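Local coordinates for putative hemin ABC transport system, membrane protein (Burkholderia cenocepacia J2315, PDB 5B57) that probably forms the membrane-spanning permease subunit of an ABC transporter that imports heme, at residues M66-A70 against L340-A344; A70-G74 against R104-V108; A75-P79 against A96-L100; T150-L155 against L217-A221. All coordinates share one frame; numbering follows the deposited sequence. Where two conformers were deposited one is given.

Helix 54-72 comes first in the chain and opens two loops that share Ala70. Contact 1 closes the widest, from 66-70 to 340-344, and encloses contacts 3 and 4, while contact 2 starts from the same stretch. Contact 2 joins the end of that helix to 104-108, and contact 3 lies within its loop, tying 75-79 back to 96-100, an earlier part of helix 94-128. Contact 4 comes in series after contacts 2 and 3, joining helices 141-154 and 196-220, its centre about 32 to 36 Å from the centres of the other three. None of the loops cross. Contacts 1 to 3 form a touching chain, since contact 2 meets both others, and bind the first helix to helices 94-128 and 327-352.

Contact 1 (M66-A70 against L340-A344); sequences MSVVA and LLTLA
The amide N of Ala70 bonds to the carbonyl O of Met66 at 2.8 Å, with a weak second bond to Ser67 O, and this helical turn sets Met66, Ser67 and Ala70 against Leu340, Leu343 and Ala344. The two helical segments run at 25° to each other, with their axes 10.6 Å apart. Long side chains therefore have to span the gap. Leu343 does so from the helix 327-352 side: with its CG anti to the backbone N (chi1 -179°), the forked end extends towards helix 54-72, where CD1 meets the methyl CB of Ala70 at 3.9 Å and CD2 rests on Met66 CG at 3.5 Å. Met66 comes the other way, and the two chains run antiparallel past one another. Its first torsion, also near anti, and a bend at chi2 (134°) bring SD to 4.0 Å from Ala344 CA and 4.1 Å from Leu340 CD1; chi3 directs only the terminal CE. A flexible methionine can bend to lie along Leu340, Leu343 and Ala344, while the small Ala70 and Ala344 let the longer chains lie close. Val108 and Leu112 of helix 94-128 also touch Ser67. No hydrogen bond crosses between the segments, and Thr342 OG1 is bonded to Gly338 O of its own helix, so between these two stretches of predicted membrane helix the contact is made by apolar packing.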
loop_
_atom_site.group_PDB
_atom_site.type_symbol
_atom_site.label_atom_id
_atom_site.label_comp_id
_atom_site.label_asym_id
_atom_site.label_seq_id
_atom_site.Cartn_x
_atom_site.Cartn_y
_atom_site.Cartn_z
ATOM N N MET A 66 -18.236 -12.173 -32.759
ATOM C CA MET A 66 -16.944 -12.834 -32.659
ATOM C C MET A 66 -17.071 -14.326 -32.349
ATOM O O MET A 66 -16.435 -15.168 -32.997
ATOM C CB MET A 66 -16.107 -12.155 -31.582
ATOM C CG MET A 66 -14.974 -13.013 -31.153
ATOM S SD MET A 66 -13.474 -12.060 -31.079
ATOM C CE MET A 66 -13.249 -11.668 -32.817
ATOM N N SER A 67 -17.910 -14.656 -31.361
ATOM C CA SER A 67 -18.158 -16.054 -31.022
ATOM C C SER A 67 -18.539 -16.879 -32.254
ATOM O O SER A 67 -17.932 -17.915 -32.540
ATOM C CB SER A 67 -19.257 -16.115 -29.975
ATOM O OG SER A 67 -19.156 -17.282 -29.230
ATOM N N VAL A 68 -19.552 -16.424 -32.992
ATOM C CA VAL A 68 -19.986 -17.111 -34.204
ATOM C C VAL A 68 -18.823 -17.285 -35.171
ATOM O O VAL A 68 -18.610 -18.376 -35.716
ATOM C CB VAL A 68 -21.155 -16.344 -34.850
ATOM C CG1 VAL A 68 -21.294 -16.681 -36.325
ATOM C CG2 VAL A 68 -22.434 -16.669 -34.139
ATOM N N VAL A 69 -18.043 -16.222 -35.394
ATOM C CA VAL A 69 -16.952 -16.379 -36.348
ATOM C C VAL A 69 -15.912 -17.341 -35.802
ATOM O O VAL A 69 -15.265 -18.052 -36.576
ATOM C CB VAL A 69 -16.341 -15.021 -36.746
ATOM C CG1 VAL A 69 -17.032 -13.920 -36.023
ATOM C CG2 VAL A 69 -14.820 -14.972 -36.519
ATOM N N ALA A 70 -15.779 -17.444 -34.474
ATOM C CA ALA A 70 -14.761 -18.327 -33.904
ATOM C C ALA A 70 -14.928 -19.771 -34.365
ATOM O O ALA A 70 -13.925 -20.479 -34.543
ATOM C CB ALA A 70 -14.790 -18.264 -32.381
ATOM N N LEU A 340 -15.120 -11.501 -24.228
ATOM C CA LEU A 340 -14.691 -10.961 -25.514
ATOM C C LEU A 340 -13.165 -10.986 -25.661
ATOM O O LEU A 340 -12.640 -11.378 -26.706
ATOM C CB LEU A 340 -15.240 -9.546 -25.713
ATOM C CG LEU A 340 -14.878 -9.005 -27.093
ATOM C CD1 LEU A 340 -15.412 -9.912 -28.216
ATOM C CD2 LEU A 340 -15.411 -7.610 -27.246
ATOM N N LEU A 341 -12.433 -10.604 -24.620
ATOM C CA LEU A 341 -10.977 -10.564 -24.744
ATOM C C LEU A 341 -10.360 -11.973 -24.805
ATOM O O LEU A 341 -9.449 -12.222 -25.599
ATOM C CB LEU A 341 -10.379 -9.743 -23.590
ATOM C CG LEU A 341 -10.655 -8.233 -23.615
ATOM C CD1 LEU A 341 -10.481 -7.654 -22.229
ATOM C CD2 LEU A 341 -9.750 -7.511 -24.601
ATOM N N THR A 342 -10.822 -12.903 -23.963
ATOM C CA THR A 342 -10.257 -14.256 -23.950
ATOM C C THR A 342 -10.422 -14.935 -25.299
ATOM O O THR A 342 -9.494 -15.558 -25.826
ATOM C CB THR A 342 -10.952 -15.094 -22.886
ATOM O OG1 THR A 342 -10.856 -14.427 -21.630
ATOM C CG2 THR A 342 -10.331 -16.464 -22.799
ATOM N N LEU A 343 -11.632 -14.860 -25.836
ATOM C CA LEU A 343 -11.920 -15.415 -27.146
ATOM C C LEU A 343 -11.052 -14.769 -28.229
ATOM O O LEU A 343 -10.472 -15.459 -29.073
ATOM C CB LEU A 343 -13.407 -15.210 -27.395
ATOM C CG LEU A 343 -14.141 -15.649 -28.629
ATOM C CD1 LEU A 343 -14.127 -17.157 -28.730
ATOM C CD2 LEU A 343 -15.530 -15.115 -28.397
ATOM N N ALA A 344 -10.940 -13.438 -28.212
ATOM C CA ALA A 344 -10.015 -12.763 -29.116
ATOM C C ALA A 344 -8.599 -13.315 -28.969
ATOM O O ALA A 344 -7.872 -13.456 -29.972
ATOM C CB ALA A 344 -10.039 -11.256 -28.856
#

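Contact 2 (A70-G74 against R104-V108); sequences ALCVG and RAPRV
Arg104 grips the carbonyl O of Ala70 side-on with two nitrogens, NE at 2.8 Å and NH2 at 2.6 Å from that O. Two conformers of this arginine were deposited, and these bonds belong to the one described here. Both bonds are bent, with N-H...O angles of 136° and 140°, as expected when two donors share one acceptor. The oxygen lies near the guanidinium plane, whereas the nitrogens reach it from one face of the carbonyl plane. In the last turn of helix 54-72 carbonyls run short of onward amides, and an arginine can supply N-H groups instead. The CA of Gly74, itself poorly ordered, lies over a face of the guanidinium, 3.7 Å from CZ of Arg104. Apolar contacts flank the bond: Ala70 CB meets Val108 CG2 at 3.6 Å, and Leu71 CD2 meets Ala105 CB at 4.2 Å. Pro106 has no N-H to give, and helix 94-128 is kinked there. Arg107 NE pairs with Asp346 OD2, and its NH1 with Asp357 OD2, in salt bridges. Around the contact, Leu347 of helix 327-352 packs on Ala70, Trp242 of helix 242-260 on Ala105, and helix 80-87 touches Cys72.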
loop_
_atom_site.group_PDB
_atom_site.type_symbol
_atom_site.label_atom_id
_atom_site.label_comp_id
_atom_site.label_asym_id
_atom_site.label_seq_id
_atom_site.Cartn_x
_atom_site.Cartn_y
_atom_site.Cartn_z
ATOM N N ALA A 70 -15.779 -17.444 -34.474
ATOM C CA ALA A 70 -14.761 -18.327 -33.904
ATOM C C ALA A 70 -14.928 -19.771 -34.365
ATOM O O ALA A 70 -13.925 -20.479 -34.543
ATOM C CB ALA A 70 -14.790 -18.264 -32.381
ATOM N N LEU A 71 -16.176 -20.228 -34.571
ATOM C CA LEU A 71 -16.408 -21.617 -34.972
ATOM C C LEU A 71 -15.904 -21.904 -36.381
ATOM O O LEU A 71 -15.549 -23.047 -36.687
ATOM C CB LEU A 71 -17.890 -21.957 -34.898
ATOM C CG LEU A 71 -18.501 -22.044 -33.512
ATOM C CD1 LEU A 71 -19.986 -21.770 -33.602
ATOM C CD2 LEU A 71 -18.237 -23.412 -32.905
ATOM N N CYS A 72 -15.858 -20.888 -37.242
ATOM C CA CYS A 72 -15.499 -21.052 -38.638
ATOM C C CYS A 72 -14.017 -20.895 -38.935
ATOM O O CYS A 72 -13.606 -21.260 -40.042
ATOM C CB CYS A 72 -16.264 -20.050 -39.477
ATOM S SG CYS A 72 -17.990 -20.126 -39.137
ATOM N N VAL A 73 -13.215 -20.371 -37.999
ATOM C CA VAL A 73 -11.818 -20.084 -38.296
ATOM C C VAL A 73 -10.833 -20.925 -37.470
ATOM O O VAL A 73 -9.675 -20.555 -37.368
ATOM C CB VAL A 73 -11.514 -18.585 -38.128
ATOM C CG1 VAL A 73 -12.078 -17.768 -39.301
ATOM C CG2 VAL A 73 -12.065 -18.110 -36.802
ATOM N N GLY A 74 -11.232 -22.066 -36.913
ATOM C CA GLY A 74 -10.224 -22.898 -36.261
ATOM C C GLY A 74 -9.329 -23.657 -37.231
ATOM O O GLY A 74 -9.046 -23.166 -38.325
ATOM N N ARG A 104 -14.808 -28.005 -32.176
ATOM C CA ARG A 104 -14.684 -26.560 -32.091
ATOM C C ARG A 104 -15.461 -25.991 -30.903
ATOM O O ARG A 104 -14.842 -25.337 -30.046
ATOM C CB ARG A 104 -15.120 -25.888 -33.401
ATOM C CG ARG A 104 -14.100 -24.840 -33.877
ATOM C CD ARG A 104 -13.481 -24.054 -32.725
ATOM N NE ARG A 104 -13.116 -22.688 -33.104
ATOM C CZ ARG A 104 -11.887 -22.190 -33.017
ATOM N NH1 ARG A 104 -10.898 -22.948 -32.570
ATOM N NH2 ARG A 104 -11.643 -20.933 -33.369
ATOM N N ALA A 105 -16.791 -26.209 -30.847
ATOM C CA ALA A 105 -17.743 -25.652 -29.898
ATOM C C ALA A 105 -17.223 -25.717 -28.464
ATOM O O ALA A 105 -17.125 -24.662 -27.825
ATOM C CB ALA A 105 -19.112 -26.338 -30.023
ATOM N N PRO A 106 -16.857 -26.884 -27.915
ATOM C CA PRO A 106 -16.396 -26.889 -26.514
ATOM C C PRO A 106 -15.242 -25.943 -26.266
ATOM O O PRO A 106 -15.106 -25.408 -25.164
ATOM C CB PRO A 106 -15.979 -28.351 -26.272
ATOM C CG PRO A 106 -16.607 -29.123 -27.366
ATOM C CD PRO A 106 -16.607 -28.186 -28.546
ATOM N N ARG A 107 -14.409 -25.709 -27.273
ATOM C CA ARG A 107 -13.304 -24.792 -27.098
ATOM C C ARG A 107 -13.790 -23.355 -27.118
ATOM O O ARG A 107 -13.357 -22.534 -26.303
ATOM C CB ARG A 107 -12.262 -25.042 -28.180
ATOM C CG ARG A 107 -11.168 -24.039 -28.190
ATOM C CD ARG A 107 -9.872 -24.639 -28.638
ATOM N NE ARG A 107 -8.883 -23.585 -28.779
ATOM C CZ ARG A 107 -7.629 -23.801 -29.145
ATOM N NH1 ARG A 107 -7.227 -25.035 -29.405
ATOM N NH2 ARG A 107 -6.779 -22.792 -29.248
ATOM N N VAL A 108 -14.713 -23.030 -28.019
ATOM C CA VAL A 108 -15.250 -21.673 -28.033
ATOM C C VAL A 108 -16.042 -21.400 -26.770
ATOM O O VAL A 108 -15.880 -20.350 -26.142
ATOM C CB VAL A 108 -16.100 -21.426 -29.289
ATOM C CG1 VAL A 108 -16.842 -20.138 -29.125
ATOM C CG2 VAL A 108 -15.210 -21.360 -30.518
#

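Contact 3 (A75-P79 against A96-L100); sequences AYRIP and ARAVL
Tyr76 leans its ring on Val99. CB of Tyr76 already touches CG1 of Val99, at 3.5 Å. The next atom, Tyr76 CG, meets the same methyl at 3.5 Å, and CD2 passes it at 3.6 Å while CD1 stands a little further off; CD2 also comes near Leu100 CD2. With CG anti to the backbone N (chi1 177°), the aromatic group is thrown out from the loop towards helix 94-128, and one ring face is turned to Val99, whose CB sits 4.2 Å above the plane, nearer the ring's edge than its centre. The CG1 methyl of Val99 thus rests against the root of the ring. Further out, Tyr76 CE2 lies 4.2 Å from Ala96 CB, and CZ of the same ring comes within 4.0 Å of that methyl. The hydroxyl OH also has Ala96 CB as its nearest neighbour here, a packing contact with no hydrogen bond, and the lack of a longer side chain at Ala96 leaves room for the tyrosine tip. The setting is a loop between helices 54-72 and 80-87: segment 75-79 is irregular, Pro79 takes the N-cap position of the short helix 80-87 with a compatible extended psi (163°), and the chain then returns through the long helix 94-128. Ile78 adds a second apolar side chain beside the tyrosine. Its CD1 approaches Ala96 CB at 4.3 Å, and Ile78 CG2 meets Leu100 CD2 at the same 4.3 Å. Helix 80-87 packs against the same buried side chains, Ala83 touching both Ile78 and Leu100, and Ala86 lying on Ala96.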
loop_
_atom_site.group_PDB
_atom_site.type_symbol
_atom_site.label_atom_id
_atom_site.label_comp_id
_atom_site.label_asym_id
_atom_site.label_seq_id
_atom_site.Cartn_x
_atom_site.Cartn_y
_atom_site.Cartn_z
ATOM N N ALA A 75 -8.889 -24.875 -36.882
ATOM C CA ALA A 75 -8.105 -25.651 -37.849
ATOM C C ALA A 75 -8.935 -26.115 -39.047
ATOM O O ALA A 75 -8.356 -26.370 -40.110
ATOM C CB ALA A 75 -7.439 -26.853 -37.181
ATOM N N TYR A 76 -10.267 -26.233 -38.892
ATOM C CA TYR A 76 -11.225 -26.624 -39.943
ATOM C C TYR A 76 -11.905 -25.358 -40.469
ATOM O O TYR A 76 -12.655 -24.710 -39.731
ATOM C CB TYR A 76 -12.253 -27.609 -39.363
ATOM C CG TYR A 76 -13.387 -28.075 -40.277
ATOM C CD1 TYR A 76 -13.191 -29.108 -41.180
ATOM C CD2 TYR A 76 -14.668 -27.509 -40.205
ATOM C CE1 TYR A 76 -14.220 -29.545 -42.013
ATOM C CE2 TYR A 76 -15.708 -27.944 -41.042
ATOM C CZ TYR A 76 -15.469 -28.966 -41.942
ATOM O OH TYR A 76 -16.453 -29.431 -42.783
ATOM N N ARG A 77 -11.640 -24.991 -41.729
ATOM C CA ARG A 77 -12.138 -23.720 -42.262
ATOM C C ARG A 77 -13.454 -23.925 -43.004
ATOM O O ARG A 77 -13.552 -24.765 -43.899
ATOM C CB ARG A 77 -11.123 -23.059 -43.196
ATOM C CG ARG A 77 -9.729 -22.965 -42.645
ATOM C CD ARG A 77 -9.793 -22.530 -41.219
ATOM N NE ARG A 77 -8.483 -22.237 -40.659
ATOM C CZ ARG A 77 -8.114 -21.026 -40.250
ATOM N NH1 ARG A 77 -8.963 -20.001 -40.339
ATOM N NH2 ARG A 77 -6.904 -20.842 -39.737
ATOM N N ILE A 78 -14.460 -23.143 -42.647
ATOM C CA ILE A 78 -15.775 -23.341 -43.236
ATOM C C ILE A 78 -16.515 -22.010 -43.226
ATOM O O ILE A 78 -16.441 -21.269 -42.236
ATOM C CB ILE A 78 -16.528 -24.457 -42.499
ATOM C CG1 ILE A 78 -17.904 -24.654 -43.108
ATOM C CG2 ILE A 78 -16.609 -24.212 -40.986
ATOM C CD1 ILE A 78 -18.401 -26.017 -42.872
ATOM N N PRO A 79 -17.192 -21.623 -44.304
ATOM C CA PRO A 79 -17.859 -20.320 -44.300
ATOM C C PRO A 79 -19.094 -20.355 -43.416
ATOM O O PRO A 79 -19.594 -21.418 -43.042
ATOM C CB PRO A 79 -18.222 -20.091 -45.772
ATOM C CG PRO A 79 -17.422 -21.095 -46.540
ATOM C CD PRO A 79 -17.208 -22.248 -45.640
ATOM N N ALA A 96 -19.021 -32.392 -41.000
ATOM C CA ALA A 96 -18.800 -30.998 -40.621
ATOM C C ALA A 96 -19.507 -30.659 -39.312
ATOM O O ALA A 96 -18.977 -29.901 -38.496
ATOM C CB ALA A 96 -19.262 -30.071 -41.737
ATOM N N ARG A 97 -20.701 -31.208 -39.090
ATOM C CA ARG A 97 -21.364 -31.021 -37.803
ATOM C C ARG A 97 -20.537 -31.612 -36.661
ATOM O O ARG A 97 -20.493 -31.047 -35.560
ATOM C CB ARG A 97 -22.755 -31.640 -37.837
ATOM C CG ARG A 97 -23.490 -31.529 -36.531
ATOM C CD ARG A 97 -24.974 -31.791 -36.687
ATOM N NE ARG A 97 -25.737 -31.416 -35.500
ATOM C CZ ARG A 97 -25.785 -32.144 -34.386
ATOM N NH1 ARG A 97 -25.109 -33.295 -34.303
ATOM N NH2 ARG A 97 -26.506 -31.720 -33.349
ATOM N N ALA A 98 -19.859 -32.737 -36.916
ATOM C CA ALA A 98 -19.049 -33.392 -35.892
ATOM C C ALA A 98 -17.794 -32.583 -35.547
ATOM O O ALA A 98 -17.442 -32.455 -34.372
ATOM C CB ALA A 98 -18.672 -34.799 -36.357
ATOM N N VAL A 99 -17.096 -32.039 -36.547
ATOM C CA VAL A 99 -15.952 -31.179 -36.256
ATOM C C VAL A 99 -16.394 -29.917 -35.511
ATOM O O VAL A 99 -15.718 -29.464 -34.581
ATOM C CB VAL A 99 -15.194 -30.834 -37.556
ATOM C CG1 VAL A 99 -14.235 -29.678 -37.319
ATOM C CG2 VAL A 99 -14.447 -32.052 -38.089
ATOM N N LEU A 100 -17.531 -29.335 -35.890
ATOM C CA LEU A 100 -17.977 -28.117 -35.214
ATOM C C LEU A 100 -18.565 -28.410 -33.839
ATOM O O LEU A 100 -18.154 -27.808 -32.847
ATOM C CB LEU A 100 -18.996 -27.365 -36.069
ATOM C CG LEU A 100 -18.474 -26.794 -37.386
ATOM C CD1 LEU A 100 -19.529 -25.938 -38.068
ATOM C CD2 LEU A 100 -17.229 -25.992 -37.138
#

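Contact 4 (T150-L155 against L217-A221); sequences TTLIVL and LTFVA
Val154 and Ala221 bring their CA atoms to 5.8 Å where helix 141-154 meets segment 217-221. Helix 141-154 ends as Leu155 leaves helical angles, still bonded through its N to Thr151 O; segment 217-221 begins in helix 196-220 and is loop at Ala221. Val154 packs between Leu217, Val220 and Ala221. Its CG1, anti to the backbone N (chi1 176°), lies 3.5 Å from the carbonyl O of Leu217, and also touches Val220 CG1 at 3.6 Å and Leu217 CD2 at 3.8 Å. Val154 CG2 meets Ala221 CB at 3.9 Å, and so small a side chain allows the close backbone approach. Leu217 reaches back over the other helix: CD1 rests by Thr151 CA at 3.9 Å, and CD2 meets Leu155 CG at 4.0 Å, the two leucines crossing at about a right angle. Thr150 presents its methyl CG2 to Leu217 CB at 3.9 Å. The threonine hydroxyls are bonded along their own helix, Thr150 OG1 to Ala146 O and Thr151 OG1 to Leu147 O, which lets these residues behave as apolar ones here. No hydrogen bond crosses between the segments and their side chains meet through apolar contacts, while the carbonyl O of Ala221 bonds to Arg227 of the second subunit, linking this packing to the dimer interface.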
loop_
_atom_site.group_PDB
_atom_site.type_symbol
_atom_site.label_atom_id
_atom_site.label_comp_id
_atom_site.label_asym_id
_atom_site.label_seq_id
_atom_site.Cartn_x
_atom_site.Cartn_y
_atom_site.Cartn_z
ATOM N N THR A 150 -0.518 -31.154 -10.323
ATOM C CA THR A 150 0.802 -31.761 -10.403
ATOM C C THR A 150 0.891 -33.011 -9.535
ATOM O O THR A 150 1.541 -33.995 -9.922
ATOM C CB THR A 150 1.870 -30.744 -10.003
ATOM O OG1 THR A 150 1.786 -29.633 -10.883
ATOM C CG2 THR A 150 3.273 -31.329 -10.150
ATOM N N THR A 151 0.249 -32.992 -8.360
ATOM C CA THR A 151 0.171 -34.196 -7.537
ATOM C C THR A 151 -0.324 -35.388 -8.348
ATOM O O THR A 151 0.202 -36.500 -8.222
ATOM C CB THR A 151 -0.746 -33.956 -6.343
ATOM O OG1 THR A 151 -0.209 -32.904 -5.534
ATOM C CG2 THR A 151 -0.868 -35.209 -5.521
ATOM N N LEU A 152 -1.317 -35.161 -9.216
ATOM C CA LEU A 152 -1.894 -36.244 -10.001
ATOM C C LEU A 152 -1.024 -36.621 -11.193
ATOM O O LEU A 152 -0.837 -37.812 -11.464
ATOM C CB LEU A 152 -3.298 -35.881 -10.492
ATOM C CG LEU A 152 -3.877 -37.000 -11.396
ATOM C CD1 LEU A 152 -4.129 -38.270 -10.643
ATOM C CD2 LEU A 152 -5.142 -36.617 -12.093
ATOM N N ILE A 153 -0.514 -35.639 -11.937
ATOM C CA ILE A 153 0.286 -35.966 -13.121
ATOM C C ILE A 153 1.527 -36.767 -12.727
ATOM O O ILE A 153 1.931 -37.693 -13.440
ATOM C CB ILE A 153 0.648 -34.684 -13.899
ATOM C CG1 ILE A 153 -0.595 -33.965 -14.432
ATOM C CG2 ILE A 153 1.660 -34.964 -15.013
ATOM C CD1 ILE A 153 -0.260 -32.761 -15.280
ATOM N N VAL A 154 2.127 -36.453 -11.571
ATOM C CA VAL A 154 3.420 -37.022 -11.190
ATOM C C VAL A 154 3.281 -38.282 -10.340
ATOM O O VAL A 154 4.114 -39.192 -10.450
ATOM C CB VAL A 154 4.277 -35.964 -10.470
ATOM C CG1 VAL A 154 5.599 -36.581 -9.979
ATOM C CG2 VAL A 154 4.518 -34.758 -11.384
ATOM N N LEU A 155 2.251 -38.366 -9.487
ATOM C CA LEU A 155 2.010 -39.593 -8.740
ATOM C C LEU A 155 0.904 -40.416 -9.378
ATOM O O LEU A 155 -0.131 -40.644 -8.736
ATOM C CB LEU A 155 1.700 -39.261 -7.282
ATOM C CG LEU A 155 2.810 -38.407 -6.652
ATOM C CD1 LEU A 155 2.464 -37.942 -5.262
ATOM C CD2 LEU A 155 4.148 -39.134 -6.647
ATOM N N LEU A 217 7.929 -32.144 -6.848
ATOM C CA LEU A 217 7.244 -33.116 -7.696
ATOM C C LEU A 217 7.691 -33.008 -9.144
ATOM O O LEU A 217 7.915 -34.029 -9.809
ATOM C CB LEU A 217 5.740 -32.921 -7.596
ATOM C CG LEU A 217 5.046 -33.548 -6.404
ATOM C CD1 LEU A 217 3.688 -32.920 -6.302
ATOM C CD2 LEU A 217 4.935 -35.039 -6.622
ATOM N N THR A 218 7.834 -31.777 -9.635
ATOM C CA THR A 218 8.495 -31.542 -10.917
ATOM C C THR A 218 9.869 -32.201 -10.975
ATOM O O THR A 218 10.178 -32.939 -11.916
ATOM C CB THR A 218 8.644 -30.051 -11.135
ATOM O OG1 THR A 218 7.362 -29.442 -11.000
ATOM C CG2 THR A 218 9.177 -29.805 -12.477
ATOM N N PHE A 219 10.713 -31.914 -9.977
ATOM C CA PHE A 219 12.047 -32.500 -9.877
ATOM C C PHE A 219 12.029 -34.000 -10.121
ATOM O O PHE A 219 12.882 -34.536 -10.841
ATOM C CB PHE A 219 12.619 -32.185 -8.492
ATOM C CG PHE A 219 13.865 -32.952 -8.130
ATOM C CD1 PHE A 219 15.052 -32.764 -8.835
ATOM C CD2 PHE A 219 13.861 -33.818 -7.047
ATOM C CE1 PHE A 219 16.203 -33.447 -8.489
ATOM C CE2 PHE A 219 15.006 -34.512 -6.691
ATOM C CZ PHE A 219 16.180 -34.330 -7.412
ATOM N N VAL A 220 11.045 -34.695 -9.549
ATOM C CA VAL A 220 11.004 -36.138 -9.683
ATOM C C VAL A 220 10.250 -36.601 -10.931
ATOM O O VAL A 220 10.204 -37.812 -11.194
ATOM C CB VAL A 220 10.413 -36.744 -8.397
ATOM C CG1 VAL A 220 8.881 -36.609 -8.386
ATOM C CG2 VAL A 220 10.883 -38.186 -8.228
ATOM N N ALA A 221 9.694 -35.680 -11.729
ATOM C CA ALA A 221 8.839 -36.057 -12.856
ATOM C C ALA A 221 9.648 -36.528 -14.054
ATOM O O ALA A 221 10.705 -35.976 -14.368
ATOM C CB ALA A 221 7.954 -34.887 -13.284
#